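Local structure of putative retaining b-glycosidase (5A95) at residues S49-K54 / G134-L139; P148-Q153 / D158-E163; W336-I341 / S349-F354. The protein probably hydrolyses mixed-linkage beta-1,3-1,4-glucans as a retaining beta-glucanase of glycoside hydrolase family 5, subfamily 26. The protein carries 1 engineered substitution. One frame throughout, in Å; residues are numbered along the deposited sequence.

Contact 1 of 3, residues S49-K54 / G134-L139; sequences SFISVK and GIYLIL
Tyr136 meets Ser49 and Ile51 at the floor of the (beta/alpha)8 barrel characteristic of family 5 glycoside hydrolases, where the chain leading into the short hairpin of strands 52-54 and 57-59 runs past the start of barrel strand 136-144. Gly134 ends helix 116-133 in a Schellman motif, its positive phi turning the chain back toward the sheet. Ile135 follows, its carbonyl oxygen taking a hydrogen bond from the side-chain amide of Gln48, so the approach to the hairpin is held from the backbone just ahead of the strand as well. Tyr136, the first strand residue, then carries the whole contact. Its ring carbon CG stands beside the backbone N and anti to the carbonyl carbon (chi1 -67°), which sends the phenol across to residues 49-51. Tyr136 OH donates to Ser49 O at 2.6 Å, and the acceptor lies at the ring edge, in the plane of the ring; seen from the carbonyl, the donor is tilted only 17° from its plane. Ser49 O also sits 3.2 Å from Tyr136 CE1, close along the same edge. One face of the ring is covered by Ile51, whose CG1 stands 4.0 Å from the Tyr136 ring centroid, displaced toward the rim, in a CH-pi contact. Ile51 CD1 reaches on to Tyr136 OH at 3.7 Å. Phe66, on strand 65-72, brings its ring steeply against that of Tyr136. Leu137 turns instead to helix 116-133, packing on Ala126, Val127 and Ala130. On the hairpin side, the hydroxyl of Ser49 plays no part in gripping the tyrosine: besides its bond with Asp61 N, Ser49 OG donates to Phe50 O at 2.8 Å, from above that carbonyl's plane.

Contact 2 of 3, residues P148-Q153 / D158-E163; sequences PTEQYQ and DTTIKE
Tyr152 puts its hydroxyl almost directly above the carbonyl of Thr159: OH donates to Thr159 O at 2.8 Å from 78° out of the carbonyl plane, over the pi face and not on a lone pair. The methyl Thr159 CG2 lies 3.4 Å from Tyr152 OH, while Asp158 CA and C pass over one ring face. Asp158 crosses the phenol at about a right angle and sets OD1 3.2 Å from Tyr152 CD2. A water donates both to that OD1 and to Glu150 O, and Asp158 OD2 forms a salt bridge with Lys162 of a neighbouring subunit, whose ammonium also reaches Thr159 O. A phenylalanine in place of Tyr152 has no hydroxyl, and Thr159 O would probably lose its bond from this strand, with the 158-160 segment less firmly tied to strand 151-152.

Two residues earlier, Glu150 serves the start of helix 161-174. It takes positive phi in a G1 beta bulge opposite Tyr146, and its extended chain (chi2 174°) carries Glu150 OE2 to Ile161 N at 2.9 Å, a nearly straight bond at 169° that arrives from above the carboxylate plane. A second water links OE2 to Lys162 N. Thr160, the N-cap, accepts from Glu163 N through OG1 at 2.9 Å. Successive amides of the first turn are thus satisfied, and the carboxylate charge is likely to be favourable at this helix end. Just ahead of the cap, Thr159 OG1 donates to Glu163 OE1 at 2.6 Å, an oxygen that also forms a salt bridge with Arg112. In the fold, the pair extends from barrel strand 136-144, which Tyr152 and Thr159 touch at Ser143, with Pro148 resting on helix 202-219 and Thr159 and Glu163 against helix 108-114.

Contact 3 of 3, residues W336-I341 / S349-F354; sequences WSPTMI and SEQGAF. With BGC (beta-D-glucopyranose), chain D; BGC (beta-D-glucopyranose), chain B.
Ser349 and Gln351 close on the carbonyl of Thr339 from opposite faces, tying the loop after the last barrel strand, 326-329, to the start of helix 350-363. Ser349 OG donates to Thr339 O at 2.8 Å from one side. Ser349, the N-cap of the helix, also accepts from Gly352 N through the same OG. Gln351 NE2 reaches Thr339 O from the other side at 3.2 Å, standing steeply above the carbonyl, although the acceptor lies in the plane of the glutamine's own amide. CG of Gln351 is wedged between its backbone N and carbonyl carbon (chi1 73°), and the extended chain beyond swings the amide across the loop. Pro338, preceded by a cis peptide, crosses the Gln351 side chain obliquely with CB 3.7 Å from Gln351 NE2; Met340 crosses that side chain at about a right angle. Trp294 N and Trp330 O bind the two ends of the amide and fix its rotation. The next carbonyl, Met340 O, receives Ser349 N at 3.0 Å and a CA-H...O contact from Gly352 CA at 3.3 Å, so close that a side chain there would collide with it.

The loop's other end lines the glycan pocket. Trp336 offers an indole face to the chain D glucose, with Trp32 of a neighbouring subunit edge-to-face against the indole. Beside it, O2 of the chain D glucose donates to Ser337 O at 2.7 Å.

Along the chain the contacts come in series, each closing before the next opens, and all three lie at the ends of strands or helices of one (beta/alpha)8 barrel. Contact 1 sits where strand 136-144 begins; contact 2 follows in the loop beyond that strand and leads into helix 161-174, on the opposite side of the chain's centre. Contact 3 comes after the last barrel strand, 326-329, at the start of helix 350-363. Their centres lie 25 to 31 Å apart and none touches another. Contact 1 belongs to the floor of the barrel, contact 2 builds a subunit interface of the three-chain assembly, and contact 3 combines bound glycan with a neighbouring subunit's tryptophan, consistent with assembly shaping glucan specificity.

Contact 1 of 3, residues S49-K54 / G134-L139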
loop_
_atom_site.group_PDB
_atom_site.type_symbol
_atom_site.label_atom_id
_atom_site.label_comp_id
_atom_site.label_asym_id
_atom_site.label_seq_id
_atom_site.Cartn_x
_atom_site.Cartn_y
_atom_site.Cartn_z
ATOM N N SER A 49 19.016 -15.288 -31.370
ATOM C CA SER A 49 18.780 -16.436 -30.525
ATOM C C SER A 49 18.234 -16.014 -29.163
ATOM O O SER A 49 18.701 -15.046 -28.564
ATOM C CB SER A 49 20.067 -17.218 -30.292
ATOM O OG SER A 49 19.839 -18.313 -29.431
ATOM N N PHE A 50 17.268 -16.751 -28.659
ATOM C CA PHE A 50 16.968 -16.696 -27.241
ATOM C C PHE A 50 18.166 -17.191 -26.454
ATOM O O PHE A 50 18.857 -18.138 -26.845
ATOM C CB PHE A 50 15.763 -17.591 -26.861
ATOM C CG PHE A 50 14.434 -17.016 -27.242
ATOM C CD1 PHE A 50 13.803 -16.097 -26.418
ATOM C CD2 PHE A 50 13.827 -17.354 -28.450
ATOM C CE1 PHE A 50 12.589 -15.562 -26.770
ATOM C CE2 PHE A 50 12.601 -16.815 -28.795
ATOM C CZ PHE A 50 11.986 -15.908 -27.960
ATOM N N ILE A 51 18.371 -16.585 -25.293
ATOM C CA ILE A 51 19.324 -17.065 -24.310
ATOM C C ILE A 51 18.516 -17.727 -23.210
ATOM O O ILE A 51 17.502 -17.170 -22.767
ATOM C CB ILE A 51 20.182 -15.924 -23.725
ATOM C CG1 ILE A 51 20.887 -15.135 -24.842
ATOM C CG2 ILE A 51 21.190 -16.464 -22.700
ATOM C CD1 ILE A 51 21.776 -15.967 -25.754
ATOM N N SER A 52 18.949 -18.881 -22.760
ATOM C CA SER A 52 18.267 -19.663 -21.727
ATOM C C SER A 52 19.281 -20.105 -20.667
ATOM O O SER A 52 20.484 -19.930 -20.835
ATOM C CB SER A 52 17.554 -20.880 -22.335
ATOM O OG SER A 52 18.429 -21.655 -23.104
ATOM N N VAL A 53 18.770 -20.666 -19.573
ATOM C CA VAL A 53 19.577 -21.197 -18.507
ATOM C C VAL A 53 19.609 -22.707 -18.608
ATOM O O VAL A 53 18.572 -23.334 -18.713
ATOM C CB VAL A 53 19.013 -20.738 -17.152
ATOM C CG1 VAL A 53 19.641 -21.501 -15.989
ATOM C CG2 VAL A 53 19.198 -19.237 -16.976
ATOM N N LYS A 54 20.809 -23.265 -18.497
ATOM C CA LYS A 54 20.935 -24.720 -18.365
ATOM C C LYS A 54 22.026 -24.979 -17.335
ATOM O O LYS A 54 23.196 -24.670 -17.545
ATOM C CB LYS A 54 21.262 -25.408 -19.711
ATOM C CG LYS A 54 21.176 -26.920 -19.661
ATOM C CD LYS A 54 21.217 -27.533 -21.041
ATOM C CE LYS A 54 21.182 -29.059 -20.996
ATOM N NZ LYS A 54 20.907 -29.565 -22.357
ATOM N N GLY A 134 22.274 -6.985 -32.846
ATOM C CA GLY A 134 22.502 -8.343 -32.378
ATOM C C GLY A 134 22.894 -8.464 -30.911
ATOM O O GLY A 134 23.435 -9.508 -30.497
ATOM N N ILE A 135 22.602 -7.430 -30.114
ATOM C CA ILE A 135 22.934 -7.434 -28.689
ATOM C C ILE A 135 21.674 -7.564 -27.835
ATOM O O ILE A 135 20.552 -7.471 -28.326
ATOM C CB ILE A 135 23.745 -6.204 -28.299
ATOM C CG1 ILE A 135 22.893 -4.949 -28.384
ATOM C CG2 ILE A 135 25.013 -6.178 -29.162
ATOM C CD1 ILE A 135 23.558 -3.714 -27.872
ATOM N N TYR A 136 21.899 -7.856 -26.565
ATOM C CA TYR A 136 20.819 -8.201 -25.646
ATOM C C TYR A 136 20.618 -7.150 -24.551
ATOM O O TYR A 136 21.529 -6.388 -24.258
ATOM C CB TYR A 136 21.142 -9.538 -24.982
ATOM C CG TYR A 136 21.117 -10.692 -25.957
ATOM C CD1 TYR A 136 19.932 -11.352 -26.227
ATOM C CD2 TYR A 136 22.274 -11.096 -26.636
ATOM C CE1 TYR A 136 19.876 -12.394 -27.135
ATOM C CE2 TYR A 136 22.226 -12.126 -27.567
ATOM C CZ TYR A 136 21.039 -12.782 -27.803
ATOM O OH TYR A 136 21.011 -13.829 -28.685
ATOM N N LEU A 137 19.421 -7.125 -23.971
ATOM C CA LEU A 137 19.112 -6.216 -22.886
ATOM C C LEU A 137 18.880 -6.969 -21.589
ATOM O O LEU A 137 18.224 -8.009 -21.563
ATOM C CB LEU A 137 17.859 -5.402 -23.210
ATOM C CG LEU A 137 18.009 -4.479 -24.421
ATOM C CD1 LEU A 137 16.644 -3.921 -24.790
ATOM C CD2 LEU A 137 18.978 -3.342 -24.128
ATOM N N ILE A 138 19.368 -6.365 -20.509
ATOM C CA ILE A 138 18.968 -6.683 -19.146
ATOM C C ILE A 138 18.091 -5.526 -18.678
ATOM O O ILE A 138 18.547 -4.385 -18.664
ATOM C CB ILE A 138 20.185 -6.840 -18.222
ATOM C CG1 ILE A 138 21.101 -7.982 -18.695
ATOM C CG2 ILE A 138 19.721 -7.020 -16.771
ATOM C CD1 ILE A 138 22.343 -8.145 -17.864
ATOM N N LEU A 139 16.850 -5.810 -18.281
ATOM C CA LEU A 139 15.993 -4.787 -17.734
ATOM C C LEU A 139 16.055 -4.891 -16.227
ATOM O O LEU A 139 15.764 -5.943 -15.649
ATOM C CB LEU A 139 14.554 -4.944 -18.222
ATOM C CG LEU A 139 14.365 -4.903 -19.735
ATOM C CD1 LEU A 139 12.890 -5.003 -20.106
ATOM C CD2 LEU A 139 15.013 -3.684 -20.375
#

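Contact 2 of 3, residues P148-Q153 / D158-E163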
loop_
_atom_site.group_PDB
_atom_site.type_symbol
_atom_site.label_atom_id
_atom_site.label_comp_id
_atom_site.label_asym_id
_atom_site.label_seq_id
_atom_site.Cartn_x
_atom_site.Cartn_y
_atom_site.Cartn_z
ATOM N N PRO A 148 10.211 -5.430 1.133
ATOM C CA PRO A 148 9.123 -5.874 2.031
ATOM C C PRO A 148 8.540 -4.814 2.956
ATOM O O PRO A 148 7.363 -4.873 3.292
ATOM C CB PRO A 148 9.753 -7.022 2.830
ATOM C CG PRO A 148 10.735 -7.607 1.848
ATOM C CD PRO A 148 11.341 -6.383 1.169
ATOM N N THR A 149 9.359 -3.848 3.384
ATOM C CA THR A 149 8.874 -2.728 4.195
ATOM C C THR A 149 8.658 -1.466 3.365
ATOM O O THR A 149 8.237 -0.436 3.901
ATOM C CB THR A 149 9.828 -2.391 5.333
ATOM O OG1 THR A 149 11.095 -2.109 4.761
ATOM C CG2 THR A 149 9.901 -3.502 6.346
ATOM N N GLU A 150 8.984 -1.509 2.083
ATOM C CA GLU A 150 8.850 -0.362 1.179
ATOM C C GLU A 150 9.616 0.857 1.699
ATOM O O GLU A 150 9.097 1.964 1.657
ATOM C CB GLU A 150 7.367 -0.049 0.844
ATOM C CG GLU A 150 6.650 -1.256 0.246
ATOM C CD GLU A 150 5.189 -1.064 0.023
ATOM O OE1 GLU A 150 4.644 -0.095 0.576
ATOM O OE2 GLU A 150 4.551 -1.875 -0.712
ATOM N N GLN A 151 10.848 0.628 2.134
ATOM C CA GLN A 151 11.733 1.684 2.620
ATOM C C GLN A 151 13.043 1.618 1.833
ATOM O O GLN A 151 13.566 0.538 1.585
ATOM C CB GLN A 151 12.050 1.540 4.127
ATOM C CG GLN A 151 10.844 1.414 5.017
ATOM C CD GLN A 151 9.984 2.654 5.054
ATOM O OE1 GLN A 151 10.426 3.724 5.492
ATOM N NE2 GLN A 151 8.744 2.528 4.641
ATOM N N TYR A 152 13.592 2.784 1.478
ATOM C CA TYR A 152 14.660 2.867 0.474
ATOM C C TYR A 152 15.785 3.797 0.845
ATOM O O TYR A 152 15.661 4.682 1.727
ATOM C CB TYR A 152 14.070 3.252 -0.912
ATOM C CG TYR A 152 12.924 2.338 -1.265
ATOM C CD1 TYR A 152 13.137 1.087 -1.808
ATOM C CD2 TYR A 152 11.633 2.709 -0.985
ATOM C CE1 TYR A 152 12.099 0.208 -2.027
ATOM C CE2 TYR A 152 10.578 1.854 -1.201
ATOM C CZ TYR A 152 10.802 0.603 -1.763
ATOM O OH TYR A 152 9.748 -0.255 -1.955
ATOM N N GLN A 153 16.879 3.678 0.107
ATOM C CA GLN A 153 18.037 4.501 0.325
ATOM C C GLN A 153 17.791 5.981 -0.004
ATOM O O GLN A 153 18.395 6.861 0.618
ATOM C CB GLN A 153 19.234 3.936 -0.455
ATOM C CG GLN A 153 20.510 4.757 -0.301
ATOM C CD GLN A 153 21.676 4.053 -0.906
ATOM O OE1 GLN A 153 22.055 3.004 -0.417
ATOM N NE2 GLN A 153 22.265 4.653 -1.928
ATOM N N ASP A 158 12.244 5.043 -4.669
ATOM C CA ASP A 158 11.032 4.716 -3.925
ATOM C C ASP A 158 10.031 3.966 -4.790
ATOM O O ASP A 158 9.763 4.347 -5.919
ATOM C CB ASP A 158 10.372 6.006 -3.408
ATOM C CG ASP A 158 9.229 5.739 -2.454
ATOM O OD1 ASP A 158 9.437 4.996 -1.509
ATOM O OD2 ASP A 158 8.141 6.283 -2.601
ATOM N N THR A 159 9.478 2.895 -4.217
ATOM C CA THR A 159 8.513 2.083 -4.899
ATOM C C THR A 159 7.649 1.371 -3.872
ATOM O O THR A 159 7.782 1.591 -2.658
ATOM C CB THR A 159 9.191 1.120 -5.929
ATOM O OG1 THR A 159 8.189 0.445 -6.714
ATOM C CG2 THR A 159 10.114 0.089 -5.278
ATOM N N THR A 160 6.731 0.559 -4.356
ATOM C CA THR A 160 5.881 -0.272 -3.512
ATOM C C THR A 160 5.879 -1.672 -4.102
ATOM O O THR A 160 6.259 -1.886 -5.259
ATOM C CB THR A 160 4.428 0.231 -3.485
ATOM O OG1 THR A 160 3.883 0.177 -4.813
ATOM C CG2 THR A 160 4.323 1.631 -2.925
ATOM N N ILE A 161 5.429 -2.635 -3.321
ATOM C CA ILE A 161 5.260 -3.982 -3.870
ATOM C C ILE A 161 4.269 -3.939 -5.039
ATOM O O ILE A 161 4.478 -4.558 -6.062
ATOM C CB ILE A 161 4.848 -4.990 -2.775
ATOM C CG1 ILE A 161 5.954 -5.107 -1.731
ATOM C CG2 ILE A 161 4.566 -6.343 -3.404
ATOM C CD1 ILE A 161 5.612 -5.941 -0.525
ATOM N N LYS A 162 3.179 -3.198 -4.892
ATOM C CA LYS A 162 2.201 -3.079 -5.951
ATOM C C LYS A 162 2.785 -2.559 -7.255
ATOM O O LYS A 162 2.542 -3.107 -8.326
ATOM C CB LYS A 162 1.032 -2.201 -5.514
ATOM C CG LYS A 162 -0.023 -1.975 -6.600
ATOM C CD LYS A 162 -1.115 -1.001 -6.143
ATOM C CE LYS A 162 -2.104 -0.752 -7.266
ATOM N NZ LYS A 162 -3.207 0.168 -6.973
ATOM N N GLU A 163 3.577 -1.507 -7.147
ATOM C CA GLU A 163 4.164 -0.861 -8.314
ATOM C C GLU A 163 5.218 -1.766 -8.940
ATOM O O GLU A 163 5.345 -1.818 -10.165
ATOM C CB GLU A 163 4.787 0.486 -7.950
ATOM C CG GLU A 163 5.458 1.218 -9.099
ATOM C CD GLU A 163 6.113 2.506 -8.667
ATOM O OE1 GLU A 163 6.927 2.437 -7.729
ATOM O OE2 GLU A 163 5.827 3.562 -9.254
HETATM O O HOH W 1 2.222 -2.168 -2.219
HETATM O O HOH W 2 9.644 4.653 1.249
#

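Contact 3 of 3, residues W336-I341 / S349-F354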
loop_
_atom_site.group_PDB
_atom_site.type_symbol
_atom_site.label_atom_id
_atom_site.label_comp_id
_atom_site.label_asym_id
_atom_site.label_seq_id
_atom_site.Cartn_x
_atom_site.Cartn_y
_atom_site.Cartn_z
ATOM N N TRP A 336 27.040 10.052 -14.297
ATOM C CA TRP A 336 26.865 9.106 -13.221
ATOM C C TRP A 336 28.156 8.318 -13.023
ATOM O O TRP A 336 28.776 7.899 -13.991
ATOM C CB TRP A 336 25.726 8.155 -13.582
ATOM C CG TRP A 336 24.380 8.750 -13.486
ATOM C CD1 TRP A 336 24.060 10.072 -13.279
ATOM C CD2 TRP A 336 23.151 8.040 -13.550
ATOM N NE1 TRP A 336 22.682 10.211 -13.207
ATOM C CE2 TRP A 336 22.103 8.982 -13.390
ATOM C CE3 TRP A 336 22.827 6.689 -13.749
ATOM C CZ2 TRP A 336 20.761 8.613 -13.397
ATOM C CZ3 TRP A 336 21.472 6.321 -13.738
ATOM C CH2 TRP A 336 20.467 7.277 -13.568
ATOM N N SER A 337 28.528 8.107 -11.770
ATOM C CA SER A 337 29.837 7.558 -11.443
ATOM C C SER A 337 29.743 6.192 -10.738
ATOM O O SER A 337 28.718 5.856 -10.153
ATOM C CB SER A 337 30.588 8.537 -10.545
ATOM O OG SER A 337 29.916 8.704 -9.319
ATOM N N PRO A 338 30.809 5.379 -10.801
ATOM C CA PRO A 338 32.032 5.626 -11.571
ATOM C C PRO A 338 31.778 5.583 -13.078
ATOM O O PRO A 338 31.127 4.668 -13.572
ATOM C CB PRO A 338 32.962 4.491 -11.131
ATOM C CG PRO A 338 32.039 3.396 -10.682
ATOM C CD PRO A 338 30.913 4.139 -10.015
ATOM N N THR A 339 32.298 6.574 -13.805
ATOM C CA THR A 339 32.071 6.672 -15.233
ATOM C C THR A 339 32.980 5.734 -16.027
ATOM O O THR A 339 34.086 5.432 -15.581
ATOM C CB THR A 339 32.402 8.068 -15.747
ATOM O OG1 THR A 339 33.796 8.285 -15.559
ATOM C CG2 THR A 339 31.617 9.130 -15.039
ATOM N N MET A 340 32.529 5.347 -17.230
ATOM C CA MET A 340 33.381 4.702 -18.227
ATOM C C MET A 340 33.907 5.651 -19.272
ATOM O O MET A 340 34.818 5.297 -20.014
ATOM C CB MET A 340 32.647 3.570 -18.946
ATOM C CG MET A 340 32.253 2.443 -18.010
ATOM S SD MET A 340 31.439 1.075 -18.844
ATOM C CE MET A 340 32.848 0.369 -19.685
ATOM N N ILE A 341 33.296 6.824 -19.346
ATOM C CA ILE A 341 33.617 7.817 -20.362
ATOM C C ILE A 341 33.630 9.195 -19.733
ATOM O O ILE A 341 32.926 9.448 -18.749
ATOM C CB ILE A 341 32.630 7.772 -21.555
ATOM C CG1 ILE A 341 31.172 7.906 -21.066
ATOM C CG2 ILE A 341 32.874 6.529 -22.400
ATOM C CD1 ILE A 341 30.148 7.939 -22.189
ATOM N N SER A 349 37.366 6.809 -19.601
ATOM C CA SER A 349 37.964 6.995 -18.282
ATOM C C SER A 349 38.941 5.835 -18.058
ATOM O O SER A 349 39.053 4.947 -18.894
ATOM C CB SER A 349 36.876 6.954 -17.223
ATOM O OG SER A 349 36.368 5.634 -17.156
ATOM N N GLU A 350 39.625 5.846 -16.917
ATOM C CA GLU A 350 40.557 4.769 -16.612
ATOM C C GLU A 350 39.829 3.412 -16.687
ATOM O O GLU A 350 40.279 2.499 -17.370
ATOM C CB GLU A 350 41.168 4.950 -15.226
ATOM C CG GLU A 350 42.124 3.822 -14.853
ATOM C CD GLU A 350 42.494 3.741 -13.400
ATOM O OE1 GLU A 350 41.884 4.412 -12.542
ATOM O OE2 GLU A 350 43.363 2.891 -13.072
ATOM N N GLN A 351 38.721 3.252 -15.957
ATOM C CA GLN A 351 38.056 1.949 -15.995
ATOM C C GLN A 351 37.445 1.675 -17.364
ATOM O O GLN A 351 37.365 0.521 -17.785
ATOM C CB GLN A 351 37.011 1.767 -14.884
ATOM C CG GLN A 351 35.709 2.540 -15.044
ATOM C CD GLN A 351 34.554 1.909 -14.286
ATOM O OE1 GLN A 351 34.649 0.794 -13.787
ATOM N NE2 GLN A 351 33.432 2.598 -14.262
ATOM N N GLY A 352 36.985 2.717 -18.050
ATOM C CA GLY A 352 36.439 2.523 -19.370
ATOM C C GLY A 352 37.427 1.936 -20.355
ATOM O O GLY A 352 37.113 0.962 -21.040
ATOM N N ALA A 353 38.639 2.494 -20.399
ATOM C CA ALA A 353 39.652 1.977 -21.305
ATOM C C ALA A 353 39.998 0.531 -20.945
ATOM O O ALA A 353 40.203 -0.302 -21.822
ATOM C CB ALA A 353 40.907 2.834 -21.265
ATOM N N PHE A 354 40.102 0.260 -19.644
ATOM C CA PHE A 354 40.443 -1.070 -19.176
ATOM C C PHE A 354 39.390 -2.081 -19.667
ATOM O O PHE A 354 39.710 -3.102 -20.294
ATOM C CB PHE A 354 40.576 -1.088 -17.651
ATOM C CG PHE A 354 40.699 -2.487 -17.103
ATOM C CD1 PHE A 354 41.893 -3.193 -17.253
ATOM C CD2 PHE A 354 39.601 -3.146 -16.568
ATOM C CE1 PHE A 354 42.013 -4.484 -16.818
ATOM C CE2 PHE A 354 39.717 -4.451 -16.155
ATOM C CZ PHE A 354 40.912 -5.111 -16.276
HETATM C C2 BGC D . 25.710 7.379 -9.430
HETATM C C3 BGC D . 24.979 8.692 -9.211
HETATM C C4 BGC D . 23.563 8.621 -9.737
HETATM C C5 BGC D . 22.836 7.398 -9.178
HETATM C C6 BGC D . 21.505 7.136 -9.833
HETATM C C1 BGC D . 24.880 6.290 -8.772
HETATM O O2 BGC D . 26.998 7.502 -8.832
HETATM O O3 BGC D . 25.680 9.723 -9.918
HETATM O O4 BGC D . 22.861 9.792 -9.330
HETATM O O5 BGC D . 23.614 6.236 -9.403
HETATM O O6 BGC D . 20.918 5.966 -9.272
HETATM C C2 BGC B . 27.282 11.512 -9.882
HETATM C C3 BGC B . 27.959 12.572 -9.038
HETATM C C4 BGC B . 26.927 13.350 -8.256
HETATM C C5 BGC B . 26.096 12.394 -7.424
HETATM C C6 BGC B . 24.999 13.114 -6.647
HETATM C C1 BGC B . 26.378 10.640 -9.054
HETATM O O2 BGC B . 28.288 10.708 -10.514
HETATM O O3 BGC B . 28.647 13.477 -9.898
HETATM O O4 BGC B . 27.603 14.311 -7.442
HETATM O O5 BGC B . 25.460 11.453 -8.295
HETATM O O6 BGC B . 24.082 13.730 -7.571
#